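Local coordinates for protein type C neurotoxin (Clostridium botulinum, PDB 3PME) that probably attaches a botulinum C/D mosaic neurotoxin to nerve-cell membranes, this fragment being its receptor-binding domain, with gangliosides and phosphatidylethanolamine as likely partners, at residues I53-N58 and L175-V180; E87-N92 and K101-N106; W111-I116 and E168-V173. One frame throughout, in Å; residues are numbered along the deposited sequence.

Contact 1 (I53-N58 and L175-V180)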
loop_
_atom_site.group_PDB
_atom_site.type_symbol
_atom_site.label_atom_id
_atom_site.label_comp_id
_atom_site.label_asym_id
_atom_site.label_seq_id
_atom_site.Cartn_x
_atom_site.Cartn_y
_atom_site.Cartn_z
ATOM N N ILE A 53 -4.383 9.396 -23.307
ATOM C CA ILE A 53 -3.947 10.666 -23.873
ATOM C C ILE A 53 -4.827 11.767 -23.312
ATOM O O ILE A 53 -6.049 11.737 -23.476
ATOM C CB ILE A 53 -4.082 10.679 -25.406
ATOM C CG1 ILE A 53 -3.457 9.425 -26.029
ATOM C CG2 ILE A 53 -3.511 11.974 -25.988
ATOM C CD1 ILE A 53 -2.089 9.102 -25.530
ATOM N N VAL A 54 -4.219 12.728 -22.626
ATOM C CA VAL A 54 -4.971 13.840 -22.058
ATOM C C VAL A 54 -4.618 15.128 -22.787
ATOM O O VAL A 54 -3.455 15.495 -22.859
ATOM C CB VAL A 54 -4.683 14.005 -20.552
ATOM C CG1 VAL A 54 -5.487 15.163 -19.968
ATOM C CG2 VAL A 54 -4.986 12.703 -19.800
ATOM N N ASN A 55 -5.620 15.795 -23.351
ATOM C CA ASN A 55 -5.411 17.113 -23.943
ATOM C C ASN A 55 -6.125 18.176 -23.128
ATOM O O ASN A 55 -7.356 18.223 -23.101
ATOM C CB ASN A 55 -5.921 17.142 -25.384
ATOM C CG ASN A 55 -5.032 16.371 -26.327
ATOM O OD1 ASN A 55 -3.935 16.814 -26.655
ATOM N ND2 ASN A 55 -5.503 15.215 -26.776
ATOM N N LEU A 56 -5.351 19.011 -22.447
ATOM C CA LEU A 56 -5.900 20.115 -21.680
ATOM C C LEU A 56 -6.371 21.209 -22.620
ATOM O O LEU A 56 -5.864 21.341 -23.733
ATOM C CB LEU A 56 -4.832 20.704 -20.756
ATOM C CG LEU A 56 -4.489 19.999 -19.440
ATOM C CD1 LEU A 56 -4.236 18.522 -19.645
ATOM C CD2 LEU A 56 -3.269 20.689 -18.810
ATOM N N ASN A 57 -7.350 21.979 -22.164
ATOM C CA ASN A 57 -7.696 23.231 -22.800
ATOM C C ASN A 57 -6.456 24.094 -22.701
ATOM O O ASN A 57 -6.010 24.435 -21.602
ATOM C CB ASN A 57 -8.866 23.881 -22.059
ATOM C CG ASN A 57 -9.300 25.192 -22.682
ATOM O OD1 ASN A 57 -8.482 25.952 -23.199
ATOM N ND2 ASN A 57 -10.598 25.469 -22.625
ATOM N N ASN A 58 -5.887 24.429 -23.851
ATOM C CA ASN A 58 -4.614 25.138 -23.882
ATOM C C ASN A 58 -4.625 26.424 -23.070
ATOM O O ASN A 58 -3.587 26.858 -22.573
ATOM C CB ASN A 58 -4.198 25.447 -25.319
ATOM C CG ASN A 58 -2.726 25.778 -25.429
ATOM O OD1 ASN A 58 -1.883 25.047 -24.913
ATOM N ND2 ASN A 58 -2.406 26.880 -26.093
ATOM N N LEU A 175 5.740 24.417 -21.996
ATOM C CA LEU A 175 4.813 23.365 -21.579
ATOM C C LEU A 175 3.929 22.990 -22.741
ATOM O O LEU A 175 3.628 23.818 -23.599
ATOM C CB LEU A 175 3.925 23.835 -20.428
ATOM C CG LEU A 175 4.645 24.179 -19.127
ATOM C CD1 LEU A 175 3.690 24.830 -18.145
ATOM C CD2 LEU A 175 5.320 22.940 -18.537
ATOM N N ASP A 176 3.515 21.734 -22.760
ATOM C CA ASP A 176 2.587 21.259 -23.769
ATOM C C ASP A 176 1.244 20.884 -23.148
ATOM O O ASP A 176 1.176 20.462 -21.988
ATOM C CB ASP A 176 3.173 20.062 -24.497
ATOM C CG ASP A 176 2.492 19.813 -25.821
ATOM O OD1 ASP A 176 2.718 20.602 -26.762
ATOM O OD2 ASP A 176 1.716 18.844 -25.919
ATOM N N LYS A 177 0.179 21.022 -23.934
ATOM C CA LYS A 177 -1.170 20.743 -23.448
ATOM C C LYS A 177 -1.492 19.248 -23.417
ATOM O O LYS A 177 -2.497 18.846 -22.832
ATOM C CB LYS A 177 -2.204 21.463 -24.312
ATOM C CG LYS A 177 -2.363 20.851 -25.689
ATOM C CD LYS A 177 -3.097 21.795 -26.619
ATOM C CE LYS A 177 -3.383 21.135 -27.960
ATOM N NZ LYS A 177 -4.289 19.970 -27.799
ATOM N N THR A 178 -0.645 18.430 -24.034
ATOM C CA THR A 178 -0.891 16.986 -24.098
ATOM C C THR A 178 -0.047 16.223 -23.076
ATOM O O THR A 178 1.149 16.490 -22.921
ATOM C CB THR A 178 -0.590 16.435 -25.499
ATOM O OG1 THR A 178 -1.405 17.121 -26.459
ATOM C CG2 THR A 178 -0.891 14.939 -25.561
ATOM N N ILE A 179 -0.683 15.285 -22.380
ATOM C CA ILE A 179 0.004 14.405 -21.438
ATOM C C ILE A 179 -0.310 12.995 -21.863
ATOM O O ILE A 179 -1.484 12.634 -21.994
ATOM C CB ILE A 179 -0.501 14.607 -20.001
ATOM C CG1 ILE A 179 -0.344 16.065 -19.583
ATOM C CG2 ILE A 179 0.272 13.727 -19.029
ATOM C CD1 ILE A 179 -1.059 16.390 -18.285
ATOM N N VAL A 180 0.726 12.191 -22.085
ATOM C CA VAL A 180 0.516 10.799 -22.479
ATOM C C VAL A 180 0.975 9.843 -21.384
ATOM O O VAL A 180 2.165 9.812 -21.040
ATOM C CB VAL A 180 1.276 10.467 -23.776
ATOM C CG1 VAL A 180 1.094 8.994 -24.145
ATOM C CG2 VAL A 180 0.824 11.389 -24.910
HETATM O O HOH W 1 -6.894 20.683 -26.270
#
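Asn-55 and Thr-178 stand side by side on one face of an antiparallel strand pair and are joined by a short bond, Thr-178 OG1 giving its proton to Asn-55 OD1 at 2.6 Å. The donor lies 25° off the amide's carbonyl plane. With CG beside its own backbone N (chi1 -73°), the Asn-55 amide leans across to the other strand, and OD1 also receives a weak bond from Lys-177 NZ at 3.4 Å. That ammonium gets there because the lysine chain stays extended beyond CG until a bend at its last torsion (chi4 63°); its aliphatic part runs at about a right angle to the side chain of Asn-58. A water accepts from NZ and donates to Leu-56 O, so the lysine end has one weak direct link and one water-mediated link to the opposite segment. Further along the same face, Ile-53 CD1 presses on Val-180 CG1 at 3.5 Å, a tight carbon contact. The other face carries Val-54 and Ile-179; just past the strand, Leu-56 CD1 meets Ile-179 CD1 at 4.1 Å. Val-54 and Ile-179 form a hydrogen-bonded pair, Val-54 N to Ile-179 O 2.8 Å, with the return bond from Ile-179 N to Val-54 O. Leu-56 N to Lys-177 O continues the ladder past the strand ends. One shell out, Asp-176 OD2 accepts from Thr-178 N in an Asx turn just ahead of strand 178-181, the N-H coming from above the carboxylate plane. Within the concanavalin-like N-terminal half of the receptor-binding region, strand 51-55 is the middle of three, with strand 26-30 along its other edge; Ile-179 packs on Ile-91 and Trp-100, toward strands 92-95 and 100-105.

Contact 2 (E87-N92 and K101-N106)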
loop_
_atom_site.group_PDB
_atom_site.type_symbol
_atom_site.label_atom_id
_atom_site.label_comp_id
_atom_site.label_asym_id
_atom_site.label_seq_id
_atom_site.Cartn_x
_atom_site.Cartn_y
_atom_site.Cartn_z
ATOM N N GLU A 87 15.335 2.089 -18.444
ATOM C CA GLU A 87 14.566 3.312 -18.242
ATOM C C GLU A 87 13.262 3.266 -19.026
ATOM O O GLU A 87 13.255 2.913 -20.204
ATOM C CB GLU A 87 15.380 4.529 -18.686
ATOM C CG GLU A 87 14.585 5.822 -18.698
ATOM C CD GLU A 87 15.412 6.993 -19.184
ATOM O OE1 GLU A 87 16.315 7.428 -18.440
ATOM O OE2 GLU A 87 15.165 7.468 -20.313
ATOM N N TYR A 88 12.159 3.613 -18.369
ATOM C CA TYR A 88 10.843 3.598 -18.998
ATOM C C TYR A 88 10.177 4.950 -18.791
ATOM O O TYR A 88 10.041 5.400 -17.656
ATOM C CB TYR A 88 9.953 2.510 -18.374
ATOM C CG TYR A 88 10.576 1.123 -18.378
ATOM C CD1 TYR A 88 10.290 0.216 -19.383
ATOM C CD2 TYR A 88 11.477 0.743 -17.389
ATOM C CE1 TYR A 88 10.872 -1.047 -19.398
ATOM C CE2 TYR A 88 12.061 -0.513 -17.396
ATOM C CZ TYR A 88 11.755 -1.399 -18.402
ATOM O OH TYR A 88 12.348 -2.645 -18.409
ATOM N N THR A 89 9.769 5.603 -19.873
ATOM C CA THR A 89 8.942 6.794 -19.733
ATOM C C THR A 89 7.516 6.354 -19.431
ATOM O O THR A 89 6.952 5.532 -20.150
ATOM C CB THR A 89 8.976 7.663 -21.002
ATOM O OG1 THR A 89 10.309 8.154 -21.200
ATOM C CG2 THR A 89 8.031 8.850 -20.864
ATOM N N ILE A 90 6.935 6.894 -18.363
ATOM C CA ILE A 90 5.600 6.504 -17.933
ATOM C C ILE A 90 4.557 7.597 -18.181
ATOM O O ILE A 90 3.417 7.312 -18.544
ATOM C CB ILE A 90 5.600 6.175 -16.428
ATOM C CG1 ILE A 90 6.648 5.097 -16.125
ATOM C CG2 ILE A 90 4.205 5.773 -15.956
ATOM C CD1 ILE A 90 6.549 3.909 -17.007
ATOM N N ILE A 91 4.941 8.851 -17.961
ATOM C CA ILE A 91 4.031 9.960 -18.216
ATOM C C ILE A 91 4.842 10.954 -19.019
ATOM O O ILE A 91 5.897 11.389 -18.568
ATOM C CB ILE A 91 3.548 10.642 -16.919
ATOM C CG1 ILE A 91 2.989 9.614 -15.929
ATOM C CG2 ILE A 91 2.490 11.698 -17.236
ATOM C CD1 ILE A 91 2.620 10.222 -14.578
ATOM N N ASN A 92 4.373 11.293 -20.215
ATOM C CA ASN A 92 5.178 12.109 -21.122
ATOM C C ASN A 92 4.480 13.394 -21.503
ATOM O O ASN A 92 3.373 13.368 -22.042
ATOM C CB ASN A 92 5.492 11.316 -22.389
ATOM C CG ASN A 92 6.596 11.938 -23.208
ATOM O OD1 ASN A 92 7.089 13.023 -22.893
ATOM N ND2 ASN A 92 7.006 11.243 -24.263
ATOM N N LYS A 101 8.452 15.066 -17.847
ATOM C CA LYS A 101 8.067 13.657 -17.926
ATOM C C LYS A 101 8.382 12.942 -16.620
ATOM O O LYS A 101 9.165 13.415 -15.801
ATOM C CB LYS A 101 8.758 12.956 -19.107
ATOM C CG LYS A 101 10.277 12.903 -19.018
ATOM C CD LYS A 101 10.868 12.077 -20.163
ATOM C CE LYS A 101 12.384 12.192 -20.176
ATOM N NZ LYS A 101 12.988 11.488 -21.341
ATOM N N LEU A 102 7.720 11.808 -16.420
ATOM C CA LEU A 102 8.013 10.913 -15.311
ATOM C C LEU A 102 8.514 9.602 -15.883
ATOM O O LEU A 102 7.888 9.029 -16.784
ATOM C CB LEU A 102 6.762 10.640 -14.487
ATOM C CG LEU A 102 6.956 9.713 -13.277
ATOM C CD1 LEU A 102 7.702 10.438 -12.164
ATOM C CD2 LEU A 102 5.606 9.209 -12.783
ATOM N N CYS A 103 9.640 9.129 -15.359
ATOM C CA CYS A 103 10.209 7.843 -15.771
ATOM C C CYS A 103 10.427 6.925 -14.583
ATOM O O CYS A 103 10.463 7.363 -13.433
ATOM C CB CYS A 103 11.561 8.040 -16.457
ATOM S SG CYS A 103 11.553 9.202 -17.816
ATOM N N ILE A 104 10.587 5.640 -14.885
ATOM C CA ILE A 104 11.066 4.649 -13.936
ATOM C C ILE A 104 12.394 4.158 -14.480
ATOM O O ILE A 104 12.519 3.869 -15.665
ATOM C CB ILE A 104 10.096 3.452 -13.849
ATOM C CG1 ILE A 104 8.764 3.899 -13.257
ATOM C CG2 ILE A 104 10.703 2.303 -13.051
ATOM C CD1 ILE A 104 8.867 4.304 -11.846
ATOM N N ARG A 105 13.402 4.087 -13.627
ATOM C CA ARG A 105 14.689 3.601 -14.082
ATOM C C ARG A 105 15.422 2.907 -12.953
ATOM O O ARG A 105 15.692 3.508 -11.915
ATOM C CB ARG A 105 15.543 4.740 -14.638
ATOM C CG ARG A 105 16.941 4.296 -15.012
ATOM C CD ARG A 105 17.743 5.429 -15.650
ATOM N NE ARG A 105 17.637 6.683 -14.909
ATOM C CZ ARG A 105 18.272 6.933 -13.769
ATOM N NH1 ARG A 105 19.054 6.009 -13.221
ATOM N NH2 ARG A 105 18.117 8.104 -13.168
ATOM N N ASN A 106 15.724 1.629 -13.164
ATOM C CA ASN A 106 16.489 0.856 -12.197
ATOM C C ASN A 106 15.966 1.022 -10.767
ATOM O O ASN A 106 16.734 1.300 -9.846
ATOM C CB ASN A 106 17.970 1.260 -12.272
ATOM C CG ASN A 106 18.879 0.277 -11.558
ATOM O OD1 ASN A 106 18.529 -0.888 -11.384
ATOM N ND2 ASN A 106 20.051 0.743 -11.142
HETATM O O HOH W 2 12.911 8.810 -20.630
#
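A classic beta bulge interrupts this antiparallel pairing of strands 87-90 and 100-105 in the concanavalin-like part of the domain: Ile-90 and Ile-91 both face Leu-102. Leu-102 O takes two N-H groups, from Ile-90 N at 2.8 Å and from Ile-91 N at 3.2 Å, the second coming in more bent at the oxygen (140°). The extra residue shifts the register by one, and the chain turns a corner at Ile-91. Regular non-hydrogen-bonded pairs flank it, Thr-89 with Cys-103 before and Asn-92 with Lys-101 after. On the buried face, Ile-91 CD1 lies against Leu-102 CD2 at 3.6 Å, while Ile-90 CG1 touches Ile-104 CG1; Leu-102 and Ile-104 go on to pack on Phe-73 and Ile-77 of strand 68-77. Tyr-88 presents a ring edge to Ile-104 O and reaches Ser-84 with its hydroxyl. The opposite face carries Glu-87, Thr-89, Asn-92, Lys-101, Cys-103 and Arg-105. Glu-87 OE1 makes a long salt bridge to Arg-105 NE at 3.8 Å, the carboxylate and guanidinium planes 61° apart, and Arg-105 NH2 has a second acid in Glu-110. Beyond CG the Lys-101 chain is extended and crosses Thr-89 at about a right angle, which brings its ammonium near the other Glu-87 oxygen without direct contact. One water bridges the gap, donating to Glu-87 OE2 at 2.6 Å, accepting from Lys-101 NZ and hydrogen-bonded to Thr-89 OG1.

Contact 3 (W111-I116 and E168-V173)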
loop_
_atom_site.group_PDB
_atom_site.type_symbol
_atom_site.label_atom_id
_atom_site.label_comp_id
_atom_site.label_asym_id
_atom_site.label_seq_id
_atom_site.Cartn_x
_atom_site.Cartn_y
_atom_site.Cartn_z
ATOM N N TRP A 111 11.560 12.443 -12.006
ATOM C CA TRP A 111 10.769 13.520 -12.584
ATOM C C TRP A 111 11.717 14.469 -13.283
ATOM O O TRP A 111 12.697 14.917 -12.698
ATOM C CB TRP A 111 9.999 14.262 -11.494
ATOM C CG TRP A 111 9.398 15.578 -11.941
ATOM C CD1 TRP A 111 10.000 16.800 -11.918
ATOM C CD2 TRP A 111 8.078 15.790 -12.443
ATOM N NE1 TRP A 111 9.135 17.766 -12.384
ATOM C CE2 TRP A 111 7.948 17.169 -12.710
ATOM C CE3 TRP A 111 6.990 14.950 -12.686
ATOM C CZ2 TRP A 111 6.774 17.725 -13.218
ATOM C CZ3 TRP A 111 5.818 15.510 -13.187
ATOM C CH2 TRP A 111 5.722 16.880 -13.441
ATOM N N ILE A 112 11.421 14.752 -14.545
ATOM C CA ILE A 112 12.329 15.501 -15.396
ATOM C C ILE A 112 11.641 16.747 -15.922
ATOM O O ILE A 112 10.496 16.683 -16.366
ATOM C CB ILE A 112 12.766 14.628 -16.591
ATOM C CG1 ILE A 112 13.632 13.461 -16.105
ATOM C CG2 ILE A 112 13.500 15.475 -17.649
ATOM C CD1 ILE A 112 15.090 13.794 -16.018
ATOM N N LEU A 113 12.348 17.873 -15.865
ATOM C CA LEU A 113 11.883 19.136 -16.428
ATOM C C LEU A 113 12.942 19.598 -17.409
ATOM O O LEU A 113 14.120 19.697 -17.055
ATOM C CB LEU A 113 11.694 20.200 -15.342
ATOM C CG LEU A 113 11.075 21.522 -15.820
ATOM C CD1 LEU A 113 9.628 21.307 -16.260
ATOM C CD2 LEU A 113 11.130 22.600 -14.721
ATOM N N GLN A 114 12.532 19.876 -18.645
ATOM C CA GLN A 114 13.498 20.113 -19.715
ATOM C C GLN A 114 13.208 21.402 -20.468
ATOM O O GLN A 114 12.075 21.640 -20.898
ATOM C CB GLN A 114 13.494 18.923 -20.664
ATOM C CG GLN A 114 14.486 19.012 -21.798
ATOM C CD GLN A 114 14.697 17.656 -22.421
ATOM O OE1 GLN A 114 15.190 16.736 -21.762
ATOM N NE2 GLN A 114 14.312 17.512 -23.678
ATOM N N ASP A 115 14.242 22.231 -20.628
ATOM C CA ASP A 115 14.086 23.522 -21.295
ATOM C C ASP A 115 14.246 23.449 -22.813
ATOM O O ASP A 115 14.472 22.377 -23.390
ATOM C CB ASP A 115 14.992 24.598 -20.662
ATOM C CG ASP A 115 16.486 24.448 -21.015
ATOM O OD1 ASP A 115 16.861 23.756 -21.981
ATOM O OD2 ASP A 115 17.301 25.098 -20.320
ATOM N N ILE A 116 14.137 24.605 -23.459
ATOM C CA ILE A 116 14.102 24.630 -24.917
ATOM C C ILE A 116 15.458 24.359 -25.580
ATOM O O ILE A 116 15.534 24.199 -26.802
ATOM C CB ILE A 116 13.441 25.928 -25.445
ATOM C CG1 ILE A 116 14.025 27.165 -24.755
ATOM C CG2 ILE A 116 11.939 25.881 -25.205
ATOM C CD1 ILE A 116 15.437 27.526 -25.200
ATOM N N GLU A 168 15.593 27.349 -11.330
ATOM C CA GLU A 168 15.604 28.770 -11.642
ATOM C C GLU A 168 16.674 29.072 -12.680
ATOM O O GLU A 168 16.629 30.109 -13.343
ATOM C CB GLU A 168 15.864 29.588 -10.373
ATOM C CG GLU A 168 15.675 31.086 -10.553
ATOM C CD GLU A 168 16.145 31.882 -9.346
ATOM O OE1 GLU A 168 16.882 31.312 -8.506
ATOM O OE2 GLU A 168 15.781 33.076 -9.244
ATOM N N ASP A 169 17.631 28.163 -12.823
ATOM C CA ASP A 169 18.730 28.338 -13.765
ATOM C C ASP A 169 18.478 27.718 -15.149
ATOM O O ASP A 169 19.290 27.880 -16.061
ATOM C CB ASP A 169 20.037 27.793 -13.169
ATOM C CG ASP A 169 19.940 26.324 -12.772
ATOM O OD1 ASP A 169 18.854 25.875 -12.342
ATOM O OD2 ASP A 169 20.966 25.617 -12.878
ATOM N N LEU A 170 17.378 26.990 -15.312
ATOM C CA LEU A 170 17.010 26.512 -16.644
ATOM C C LEU A 170 16.672 27.720 -17.496
ATOM O O LEU A 170 16.325 28.781 -16.979
ATOM C CB LEU A 170 15.788 25.585 -16.591
ATOM C CG LEU A 170 16.003 24.156 -16.087
ATOM C CD1 LEU A 170 14.676 23.386 -16.040
ATOM C CD2 LEU A 170 17.009 23.427 -16.945
ATOM N N ASP A 171 16.761 27.561 -18.811
ATOM C CA ASP A 171 16.202 28.576 -19.692
ATOM C C ASP A 171 14.717 28.279 -19.877
ATOM O O ASP A 171 14.132 27.536 -19.085
ATOM C CB ASP A 171 16.990 28.624 -20.995
ATOM C CG ASP A 171 18.413 29.119 -20.771
ATOM O OD1 ASP A 171 18.565 30.178 -20.131
ATOM O OD2 ASP A 171 19.370 28.440 -21.198
ATOM N N GLU A 172 14.093 28.871 -20.890
ATOM C CA GLU A 172 12.650 28.745 -21.037
ATOM C C GLU A 172 12.173 27.292 -21.113
ATOM O O GLU A 172 12.779 26.456 -21.780
ATOM C CB GLU A 172 12.165 29.509 -22.278
ATOM C CG GLU A 172 12.300 31.025 -22.184
ATOM C CD GLU A 172 13.596 31.554 -22.776
ATOM O OE1 GLU A 172 14.590 30.804 -22.865
ATOM O OE2 GLU A 172 13.620 32.745 -23.149
ATOM N N VAL A 173 11.074 27.009 -20.423
ATOM C CA VAL A 173 10.396 25.728 -20.560
ATOM C C VAL A 173 9.096 25.981 -21.320
ATOM O O VAL A 173 8.318 26.862 -20.952
ATOM C CB VAL A 173 10.090 25.085 -19.191
ATOM C CG1 VAL A 173 9.239 23.835 -19.380
ATOM C CG2 VAL A 173 11.383 24.747 -18.456
HETATM O O HOH W 3 19.529 25.954 -21.390
#
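The carboxylates of Asp-115 and Asp-171 lie side by side with planes only 21° apart, where a loop docks on the end of strand 108-114 in the concanavalin-like part of the domain. Asp-115 OD2 is met on its anti side, 22° out of plane, by Asp-171 N at 2.9 Å; Leu-170 CD2 sits above the carboxylate plane, just past OD2 and 3.8 Å from it. The other oxygen, Asp-115 OD1, accepts from the backbone N of Asn-117 and of Lys-119, so the group is gripped at both oxygens and its rotation is probably fixed. Its CG sits between backbone N and carbonyl carbon (chi1 74°), and CB is close to Glu-172 O at 3.1 Å. The like charges of Asp-115 OD2 and Asp-171 OD2 stand 4.0 Å apart, and a water lies near both; their closeness may raise the proton affinity of Asp-171, since three N-H groups probably stabilise the Asp-115 anion. Inward, Leu-113 CD2 meets Leu-170 CD1 at 3.9 Å, and CD1 meets Val-173 CG1. Leu-113 also packs on Met-153 and Ile-167, linking the 168-173 loop to the body of the sandwich. At the outer, exposed end, the side chain of Ile-116 crosses that of Glu-172, CG1 to CB 3.9 Å. Beneath them, Ile-116 N bonds Glu-172 O at 2.8 Å: the nitrogen is in line with the C=O, but its N-H points off that line, leaving the bond bent.

From the N terminus, 53-58 comes first and waits for 175-180, so contact 1 closes a long loop that contains the other two. Inside it, 87-92 soon pairs with 101-106 to close contact 2; 111-116 follows in the next strand and meets 168-173 in contact 3. Contacts 2 and 3 are therefore in series, and none cross. Strands 100-105 and 108-114 are sheet neighbours, probably hydrogen-bonded between the contacts, Ile-112 N to Lys-101 O 2.9 Å. Contact 3 leads almost directly into contact 1 along the chain, and Asn-92 N to Val-180 O, a probable hydrogen bond, connects the three-stranded sheet to the five-stranded one.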